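Local coordinates for protein putative sortase (Streptococcus pneumoniae, PDB 2W1J) that probably catalyses, as a pilus-building class C sortase, the transpeptidation that joins pilin subunits into surface fibres of the bacterium, at residues P72-D77 with L127-V132; G94-T99 with H109-A114; Y147-V152 with L187-H192. All coordinates share one frame; numbering follows the deposited sequence. Where two conformers were deposited one is given.

In the fold
All three contacts reach the same sheet, which sortases curl into a beta-barrel; two are pairings within it. Interaction 1 joins the turn after strand 65-71 to the loop ahead of strand 135-139. Interaction 2, nested within the chain loop that interaction 1 closes, pairs strands 93-95 and 108-113; interaction 3 follows later, pairing strands 144-155 and 185-194. The centres of interactions 1 and 3 are about 11 Å apart and the two touch, Leu127 packing on Val189. Interaction 2 touches neither, its centre about 18 Å from that of interaction 1 and 14 Å from that of interaction 3. Strand 170-178 links the two pairings and, as in other sortases, probably carries the catalytic cysteine near its end.

Interaction 1 of 3, residues P72-D77 with L127-V132; sequences PVIDVD and LTKLKV
Val73 and Ile74 press against Leu130 beside the sortase beta-barrel, where the tight turn between strands 65-71 and 76-82 meets the long loop leading to strand 135-139. The turn contains a G1 beta bulge, Asp75 and Val76 both facing Ile71, while the loop arrives through a 3-10 turn. Each segment is shaped by its own backbone bond, Asp75 N to Pro72 O at 3.0 Å and Leu130 N to Leu127 O at 3.1 Å, and no hydrogen bond crosses between them.

The tight part gathers round one methyl group, CD2 of Leu130. Ile74, Leu127 and Leu130 are buried; Val73 closes the packing from the exposed rim, bringing CG1 to 3.5 Å from Leu130 CD2. Ile74 lays its branches against the same methyl, the two side chains crossing at roughly a right angle. In Ile74, CG1 is held between the backbone N and the carbonyl carbon (chi1 53°) and the chain is extended beyond it (chi2 170°). Its CD1 is thereby carried past Leu130 to within 4.4 Å of Leu127 CD1. Ile71 touches both leucines, and Val189 of strand 185-194 packs on them as well, tying this patch to the barrel wall.

Lys129 makes the looser contact on the solvent side. Its chain runs antiparallel to that of Ile74, alongside it, and bends at chi3 (66°), with NZ 6.9 Å from Asp75 OD2; that is no salt bridge. On the loop's backbone, a glycerol, probably from the crystallisation liquor, bonds to Leu130 O and Val132 N. The border between the two regimes is CG2 of Ile74, which lies 4.0 Å from Leu130 CD2 on the buried side and also 4.0 Å from Lys129 CB on the exposed one.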
loop_
_atom_site.group_PDB
_atom_site.type_symbol
_atom_site.label_atom_id
_atom_site.label_comp_id
_atom_site.label_asym_id
_atom_site.label_seq_id
_atom_site.Cartn_x
_atom_site.Cartn_y
_atom_site.Cartn_z
ATOM N N PRO A 72 4.498 -13.219 -2.418
ATOM C CA PRO A 72 5.435 -14.328 -2.604
ATOM C C PRO A 72 5.459 -14.897 -4.023
ATOM O O PRO A 72 6.525 -15.266 -4.518
ATOM C CB PRO A 72 4.931 -15.366 -1.595
ATOM C CG PRO A 72 4.341 -14.548 -0.503
ATOM C CD PRO A 72 3.679 -13.392 -1.206
ATOM N N VAL A 73 4.321 -14.961 -4.697
ATOM C CA VAL A 73 4.265 -15.667 -5.970
ATOM C C VAL A 73 5.090 -14.954 -7.052
ATOM O O VAL A 73 5.522 -15.586 -8.012
ATOM C CB VAL A 73 2.796 -15.921 -6.398
ATOM C CG1 VAL A 73 2.089 -14.623 -6.761
ATOM C CG2 VAL A 73 2.711 -16.941 -7.516
ATOM N N ILE A 74 5.320 -13.648 -6.901
ATOM C CA ILE A 74 6.198 -12.910 -7.815
ATOM C C ILE A 74 7.448 -12.371 -7.114
ATOM O O ILE A 74 8.129 -11.476 -7.623
ATOM C CB ILE A 74 5.460 -11.763 -8.539
ATOM C CG1 ILE A 74 4.758 -10.835 -7.543
ATOM C CG2 ILE A 74 4.469 -12.335 -9.553
ATOM C CD1 ILE A 74 4.215 -9.561 -8.189
ATOM N N ASP A 75 7.780 -12.944 -5.962
ATOM C CA ASP A 75 9.032 -12.603 -5.285
ATOM C C ASP A 75 9.171 -11.113 -5.008
ATOM O O ASP A 75 10.255 -10.537 -5.188
ATOM C CB ASP A 75 10.237 -13.108 -6.088
ATOM C CG ASP A 75 10.166 -14.592 -6.335
ATOM O OD1 ASP A 75 10.051 -15.337 -5.344
ATOM O OD2 ASP A 75 10.181 -15.010 -7.510
ATOM N N VAL A 76 8.085 -10.493 -4.560
ATOM C CA VAL A 76 8.108 -9.078 -4.210
ATOM C C VAL A 76 8.039 -8.906 -2.695
ATOM O O VAL A 76 7.259 -9.581 -2.020
ATOM C CB VAL A 76 6.924 -8.340 -4.864
ATOM C CG1 VAL A 76 6.732 -6.969 -4.248
ATOM C CG2 VAL A 76 7.129 -8.245 -6.355
ATOM N N ASP A 77 8.885 -8.042 -2.147
ATOM C CA ASP A 77 8.727 -7.617 -0.762
ATOM C C ASP A 77 9.243 -6.192 -0.725
ATOM O O ASP A 77 10.453 -5.960 -0.800
ATOM C CB ASP A 77 9.484 -8.525 0.213
ATOM C CG ASP A 77 8.914 -8.474 1.633
ATOM O OD1 ASP A 77 7.983 -7.675 1.905
ATOM O OD2 ASP A 77 9.401 -9.240 2.490
ATOM N N LEU A 127 3.317 -7.194 -11.482
ATOM C CA LEU A 127 1.915 -7.207 -11.061
ATOM C C LEU A 127 1.012 -7.804 -12.137
ATOM O O LEU A 127 -0.026 -8.390 -11.818
ATOM C CB LEU A 127 1.439 -5.796 -10.724
ATOM C CG LEU A 127 0.739 -5.603 -9.383
ATOM C CD1 LEU A 127 1.548 -6.110 -8.182
ATOM C CD2 LEU A 127 0.361 -4.135 -9.195
ATOM N N THR A 128 1.413 -7.679 -13.403
ATOM C CA THR A 128 0.625 -8.229 -14.506
ATOM C C THR A 128 0.569 -9.753 -14.483
ATOM O O THR A 128 -0.246 -10.350 -15.194
ATOM C CB THR A 128 1.177 -7.804 -15.883
ATOM O OG1 THR A 128 2.570 -8.141 -15.958
ATOM C CG2 THR A 128 0.990 -6.302 -16.090
ATOM N N LYS A 129 1.460 -10.381 -13.724
ATOM C CA LYS A 129 1.470 -11.835 -13.604
ATOM C C LYS A 129 0.463 -12.344 -12.579
ATOM O O LYS A 129 0.154 -13.536 -12.552
ATOM C CB LYS A 129 2.859 -12.355 -13.217
ATOM C CG LYS A 129 3.922 -12.132 -14.285
ATOM C CD LYS A 129 5.299 -12.660 -13.879
ATOM C CE LYS A 129 5.323 -14.170 -13.738
ATOM N NZ LYS A 129 6.700 -14.647 -13.404
ATOM N N LEU A 130 -0.022 -11.465 -11.704
ATOM C CA LEU A 130 -0.910 -11.889 -10.635
ATOM C C LEU A 130 -2.266 -12.308 -11.164
ATOM O O LEU A 130 -2.822 -11.691 -12.081
ATOM C CB LEU A 130 -1.076 -10.777 -9.601
ATOM C CG LEU A 130 0.196 -10.440 -8.837
ATOM C CD1 LEU A 130 -0.110 -9.331 -7.841
ATOM C CD2 LEU A 130 0.784 -11.678 -8.155
ATOM N N LYS A 131 -2.800 -13.355 -10.545
ATOM C CA LYS A 131 -4.081 -13.931 -10.932
ATOM C C LYS A 131 -5.050 -13.839 -9.770
ATOM O O LYS A 131 -4.636 -13.837 -8.607
ATOM C CB LYS A 131 -3.909 -15.401 -11.299
ATOM C CG LYS A 131 -3.007 -15.618 -12.505
ATOM C CD LYS A 131 -2.959 -17.081 -12.907
ATOM C CE LYS A 131 -4.241 -17.495 -13.622
ATOM N NZ LYS A 131 -4.169 -18.879 -14.200
ATOM N N VAL A 132 -6.341 -13.790 -10.070
ATOM C CA VAL A 132 -7.326 -13.930 -9.014
ATOM C C VAL A 132 -6.996 -15.194 -8.208
ATOM O O VAL A 132 -6.565 -16.213 -8.761
ATOM C CB VAL A 132 -8.761 -13.964 -9.572
ATOM C CG1 VAL A 132 -9.121 -12.617 -10.173
ATOM C CG2 VAL A 132 -8.943 -15.102 -10.585
#

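Interaction 2 of 3, residues G94-T99 with H109-A114; sequences GHLEGT and HAVITA
Thr99 and Val111 meet at about a right angle, where a type II beta turn from Leu96 to Thr99 folds the chain back over the antiparallel partner of strand 93-95. The CG2 methyls of Thr99 and Val111 touch at 3.7 Å. With chi1 at 75°, Thr99 OG1 is placed between its own backbone N and carbonyl carbon, where it works twice: it accepts from Val111 N at 3.1 Å and donates to Leu96 O at 2.8 Å, in the carbonyl plane and on a lone pair. Leu96 O also takes Thr99 N, two bonds that keep the turn closed.

Leu96 approaches Val111 differently. The two lie side by side and point the same way, Leu96 CD2 resting 3.9 Å from Val111 CG1, while between their backbones Leu96 N gives Val111 O an almost straight bond (3.0 Å, 178°). The His95 ring comes near that same oxygen obliquely, CD2 at 3.6 Å from Val111 O; its nitrogens bond to Tyr56 OH and Ser100 O. Gly94 and Thr113 then form the hydrogen-bonded antiparallel pair, N to O at 2.8 Å in both directions, with a weak extra bond from Thr113 OG1 to Gly94 O.

The residues that touch across the contact are all buried, near the centre of the molecule. Strand 76-82 flanks strand 93-95, its Tyr81 bonding the His95 backbone, strand 170-178 flanks the other segment with Leu175 on Val111 and Thr113, and the loop between helices 18-33 and 46-49 brings Ser40 onto Leu96 and Trp44 onto Thr113.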
loop_
_atom_site.group_PDB
_atom_site.type_symbol
_atom_site.label_atom_id
_atom_site.label_comp_id
_atom_site.label_asym_id
_atom_site.label_seq_id
_atom_site.Cartn_x
_atom_site.Cartn_y
_atom_site.Cartn_z
ATOM N N GLY A 94 4.562 3.384 -2.211
ATOM C CA GLY A 94 3.977 4.519 -1.505
ATOM C C GLY A 94 2.511 4.293 -1.203
ATOM O O GLY A 94 1.760 3.769 -2.022
ATOM N N HIS A 95 2.087 4.702 -0.019
ATOM C CA HIS A 95 0.680 4.644 0.334
ATOM C C HIS A 95 -0.045 5.847 -0.267
ATOM O O HIS A 95 0.406 6.988 -0.123
ATOM C CB HIS A 95 0.543 4.646 1.851
ATOM C CG HIS A 95 -0.870 4.763 2.312
ATOM N ND1 HIS A 95 -1.417 5.955 2.739
ATOM C CD2 HIS A 95 -1.861 3.842 2.375
ATOM C CE1 HIS A 95 -2.687 5.761 3.046
ATOM N NE2 HIS A 95 -2.982 4.491 2.830
ATOM N N LEU A 96 -1.167 5.595 -0.936
ATOM C CA LEU A 96 -1.936 6.654 -1.570
ATOM C C LEU A 96 -2.730 7.462 -0.545
ATOM O O LEU A 96 -3.701 6.981 0.042
ATOM C CB LEU A 96 -2.865 6.073 -2.635
ATOM C CG LEU A 96 -3.594 7.053 -3.566
ATOM C CD1 LEU A 96 -2.623 7.941 -4.330
ATOM C CD2 LEU A 96 -4.485 6.297 -4.537
ATOM N N GLU A 97 -2.315 8.705 -0.326
ATOM C CA GLU A 97 -2.980 9.544 0.661
ATOM C C GLU A 97 -4.432 9.777 0.264
ATOM O O GLU A 97 -4.738 9.960 -0.916
ATOM C CB GLU A 97 -2.236 10.873 0.838
ATOM C CG GLU A 97 -2.777 11.717 1.990
ATOM C CD GLU A 97 -1.898 12.908 2.345
ATOM O OE1 GLU A 97 -0.912 13.172 1.621
ATOM O OE2 GLU A 97 -2.200 13.582 3.357
ATOM N N GLY A 98 -5.326 9.729 1.247
ATOM C CA GLY A 98 -6.757 9.755 0.982
ATOM C C GLY A 98 -7.383 8.376 1.096
ATOM O O GLY A 98 -8.599 8.265 1.198
ATOM N N THR A 99 -6.560 7.324 1.071
ATOM C CA THR A 99 -7.051 5.960 1.272
ATOM C C THR A 99 -6.749 5.497 2.700
ATOM O O THR A 99 -5.991 6.139 3.427
ATOM C CB THR A 99 -6.506 4.965 0.207
ATOM O OG1 THR A 99 -5.129 4.631 0.450
ATOM C CG2 THR A 99 -6.681 5.544 -1.198
ATOM N N HIS A 109 -10.204 0.491 2.848
ATOM C CA HIS A 109 -9.580 0.257 1.533
ATOM C C HIS A 109 -8.295 1.064 1.445
ATOM O O HIS A 109 -8.316 2.288 1.283
ATOM C CB HIS A 109 -10.525 0.634 0.394
ATOM C CG HIS A 109 -10.066 0.172 -0.959
ATOM N ND1 HIS A 109 -10.836 0.334 -2.090
ATOM C CD2 HIS A 109 -8.948 -0.484 -1.360
ATOM C CE1 HIS A 109 -10.200 -0.171 -3.134
ATOM N NE2 HIS A 109 -9.058 -0.685 -2.715
ATOM N N ALA A 110 -7.176 0.365 1.594
ATOM C CA ALA A 110 -5.855 0.959 1.474
ATOM C C ALA A 110 -5.325 0.722 0.069
ATOM O O ALA A 110 -5.506 -0.360 -0.484
ATOM C CB ALA A 110 -4.904 0.336 2.494
ATOM N N VAL A 111 -4.647 1.727 -0.481
ATOM C CA VAL A 111 -4.058 1.605 -1.814
ATOM C C VAL A 111 -2.554 1.808 -1.713
ATOM O O VAL A 111 -2.082 2.764 -1.091
ATOM C CB VAL A 111 -4.696 2.587 -2.808
ATOM C CG1 VAL A 111 -4.036 2.468 -4.181
ATOM C CG2 VAL A 111 -6.203 2.345 -2.906
ATOM N N ILE A 112 -1.810 0.862 -2.278
ATOM C CA ILE A 112 -0.353 0.826 -2.213
ATOM C C ILE A 112 0.168 0.868 -3.652
ATOM O O ILE A 112 -0.270 0.079 -4.487
ATOM C CB ILE A 112 0.153 -0.440 -1.481
ATOM C CG1 ILE A 112 -0.380 -0.486 -0.041
ATOM C CG2 ILE A 112 1.691 -0.499 -1.508
ATOM C CD1 ILE A 112 0.003 -1.740 0.709
ATOM N N THR A 113 1.074 1.806 -3.920
ATOM C CA THR A 113 1.487 2.196 -5.268
ATOM C C THR A 113 2.965 1.895 -5.502
ATOM O O THR A 113 3.780 2.134 -4.613
ATOM C CB THR A 113 1.350 3.723 -5.380
ATOM O OG1 THR A 113 0.072 4.137 -4.882
ATOM C CG2 THR A 113 1.544 4.198 -6.808
ATOM N N ALA A 114 3.320 1.429 -6.695
ATOM C CA ALA A 114 4.737 1.324 -7.043
ATOM C C ALA A 114 4.909 1.295 -8.555
ATOM O O ALA A 114 3.944 1.063 -9.297
ATOM C CB ALA A 114 5.383 0.089 -6.394
#

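Interaction 3 of 3, residues Y147-V152 with L187-H192; sequences YQVDQV and LLVRGH
Gln151 stacks its side-chain amide over one face of the Arg190 guanidinium, the planes 24° apart and Gln151 NE2 set off toward the rim, 3.7 Å from Arg190 NH1. Asp150 holds the edge of the same group in a side-on salt bridge. Arg190 NE reaches the syn lone pair of Asp150 OD1, which lies in the guanidinium plane, at 2.9 Å. Asp150 OD2, 2.9 Å from Arg190 NH2, sits tilted from that plane, and NH2 comes on its syn side but out of the carboxylate plane. A bend at chi3 (73°) turns the guanidinium back over the neighbouring strand.

Both neighbours can reach one arginine because strand 144-155 carries a classic beta bulge here, Asp150 and Gln151 together facing Arg190 of antiparallel strand 185-194. Arg190 O takes Asp150 N at 2.8 Å and, weakly, Gln151 N at 3.4 Å, while Arg190 N bonds Gln151 O. Beside the bulge, His192 lays a ring face over Gln148 O, and Gly191 CA makes a CA-H...O contact of 3.1 Å with the same Gln148 O.

On the opposite face Val152 and Val189 lie side by side; Val149 crosses Val189 obliquely, Val189 CG1 to Val149 CG2 3.7 Å.

Tyr171 adds a cation-pi contact to Arg190. Two bonds and a stacked face fix the guanidinium's rotation, and this partly exposed ion pair probably favours the ionised carboxylate of Asp150.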
loop_
_atom_site.group_PDB
_atom_site.type_symbol
_atom_site.label_atom_id
_atom_site.label_comp_id
_atom_site.label_asym_id
_atom_site.label_seq_id
_atom_site.Cartn_x
_atom_site.Cartn_y
_atom_site.Cartn_z
ATOM N N TYR A 147 -4.313 -11.007 2.219
ATOM C CA TYR A 147 -5.304 -10.608 1.226
ATOM C C TYR A 147 -5.293 -11.586 0.058
ATOM O O TYR A 147 -4.242 -12.156 -0.268
ATOM C CB TYR A 147 -5.029 -9.172 0.738
ATOM C CG TYR A 147 -5.366 -8.150 1.796
ATOM C CD1 TYR A 147 -4.474 -7.849 2.826
ATOM C CD2 TYR A 147 -6.620 -7.538 1.808
ATOM C CE1 TYR A 147 -4.829 -6.947 3.832
ATOM C CE2 TYR A 147 -6.987 -6.652 2.817
ATOM C CZ TYR A 147 -6.083 -6.353 3.819
ATOM O OH TYR A 147 -6.428 -5.478 4.831
ATOM N N GLN A 148 -6.443 -11.754 -0.583
ATOM C CA GLN A 148 -6.567 -12.649 -1.727
ATOM C C GLN A 148 -7.126 -11.864 -2.909
ATOM O O GLN A 148 -8.176 -11.230 -2.802
ATOM C CB GLN A 148 -7.473 -13.817 -1.368
ATOM C CG GLN A 148 -7.698 -14.805 -2.498
ATOM C CD GLN A 148 -8.621 -15.923 -2.055
ATOM O OE1 GLN A 148 -8.484 -16.452 -0.956
ATOM N NE2 GLN A 148 -9.593 -16.261 -2.893
ATOM N N VAL A 149 -6.407 -11.891 -4.026
ATOM C CA VAL A 149 -6.814 -11.124 -5.202
ATOM C C VAL A 149 -8.183 -11.586 -5.675
ATOM O O VAL A 149 -8.414 -12.782 -5.899
ATOM C CB VAL A 149 -5.787 -11.275 -6.335
ATOM C CG1 VAL A 149 -6.272 -10.532 -7.583
ATOM C CG2 VAL A 149 -4.426 -10.788 -5.866
ATOM N N ASP A 150 -9.095 -10.634 -5.857
ATOM C CA ASP A 150 -10.423 -10.935 -6.403
ATOM C C ASP A 150 -10.818 -10.143 -7.643
ATOM O O ASP A 150 -11.825 -10.451 -8.267
ATOM C CB ASP A 150 -11.519 -10.817 -5.326
ATOM C CG ASP A 150 -11.954 -9.370 -5.069
ATOM O OD1 ASP A 150 -11.165 -8.456 -5.267
ATOM O OD2 ASP A 150 -13.122 -9.136 -4.663
ATOM N N GLN A 151 -10.027 -9.140 -8.018
ATOM C CA GLN A 151 -10.386 -8.291 -9.160
ATOM C C GLN A 151 -9.131 -7.612 -9.666
ATOM O O GLN A 151 -8.379 -7.042 -8.874
ATOM C CB GLN A 151 -11.422 -7.237 -8.774
ATOM C CG GLN A 151 -11.806 -6.296 -9.921
ATOM C CD GLN A 151 -12.883 -5.309 -9.514
ATOM O OE1 GLN A 151 -14.078 -5.609 -9.566
ATOM N NE2 GLN A 151 -12.467 -4.116 -9.098
ATOM N N VAL A 152 -8.890 -7.710 -10.969
ATOM C CA VAL A 152 -7.798 -6.997 -11.622
ATOM C C VAL A 152 -8.434 -6.168 -12.720
ATOM O O VAL A 152 -9.228 -6.682 -13.512
ATOM C CB VAL A 152 -6.773 -7.969 -12.216
ATOM C CG1 VAL A 152 -5.685 -7.192 -12.955
ATOM C CG2 VAL A 152 -6.175 -8.850 -11.107
ATOM N N LEU A 187 -3.048 -0.146 -13.697
ATOM C CA LEU A 187 -3.458 -1.501 -13.353
ATOM C C LEU A 187 -3.760 -1.540 -11.862
ATOM O O LEU A 187 -2.939 -1.091 -11.046
ATOM C CB LEU A 187 -2.313 -2.471 -13.664
ATOM C CG LEU A 187 -2.560 -3.949 -13.355
ATOM C CD1 LEU A 187 -3.606 -4.499 -14.288
ATOM C CD2 LEU A 187 -1.272 -4.760 -13.475
ATOM N N LEU A 188 -4.922 -2.087 -11.523
ATOM C CA LEU A 188 -5.384 -2.212 -10.146
ATOM C C LEU A 188 -5.546 -3.682 -9.822
ATOM O O LEU A 188 -6.376 -4.356 -10.445
ATOM C CB LEU A 188 -6.758 -1.568 -9.978
ATOM C CG LEU A 188 -6.913 -0.075 -10.209
ATOM C CD1 LEU A 188 -8.275 0.408 -9.771
ATOM C CD2 LEU A 188 -5.824 0.708 -9.558
ATOM N N VAL A 189 -4.789 -4.170 -8.851
ATOM C CA VAL A 189 -4.931 -5.542 -8.397
ATOM C C VAL A 189 -5.523 -5.463 -6.996
ATOM O O VAL A 189 -4.843 -5.037 -6.062
ATOM C CB VAL A 189 -3.576 -6.264 -8.396
ATOM C CG1 VAL A 189 -3.713 -7.640 -7.758
ATOM C CG2 VAL A 189 -3.039 -6.380 -9.831
ATOM N N ARG A 190 -6.795 -5.829 -6.868
ATOM C CA ARG A 190 -7.509 -5.708 -5.600
ATOM C C ARG A 190 -7.571 -7.050 -4.901
ATOM O O ARG A 190 -7.950 -8.050 -5.517
ATOM C CB ARG A 190 -8.941 -5.210 -5.825
ATOM C CG ARG A 190 -9.681 -4.914 -4.534
ATOM C CD ARG A 190 -11.109 -4.496 -4.815
ATOM N NE ARG A 190 -11.931 -5.618 -5.244
ATOM C CZ ARG A 190 -13.203 -5.514 -5.602
ATOM N NH1 ARG A 190 -13.774 -4.316 -5.688
ATOM N NH2 ARG A 190 -13.890 -6.602 -5.933
ATOM N N GLY A 191 -7.252 -7.062 -3.607
ATOM C CA GLY A 191 -7.469 -8.243 -2.768
ATOM C C GLY A 191 -8.419 -7.948 -1.621
ATOM O O GLY A 191 -8.458 -6.820 -1.136
ATOM N N HIS A 192 -9.186 -8.962 -1.211
ATOM C CA HIS A 192 -9.975 -8.867 0.018
ATOM C C HIS A 192 -9.264 -9.579 1.151
ATOM O O HIS A 192 -8.539 -10.552 0.943
ATOM C CB HIS A 192 -11.411 -9.397 -0.147
ATOM C CG HIS A 192 -11.497 -10.828 -0.569
ATOM N ND1 HIS A 192 -11.270 -11.898 0.273
ATOM C CD2 HIS A 192 -11.823 -11.361 -1.768
ATOM C CE1 HIS A 192 -11.436 -13.029 -0.396
ATOM N NE2 HIS A 192 -11.769 -12.727 -1.639
#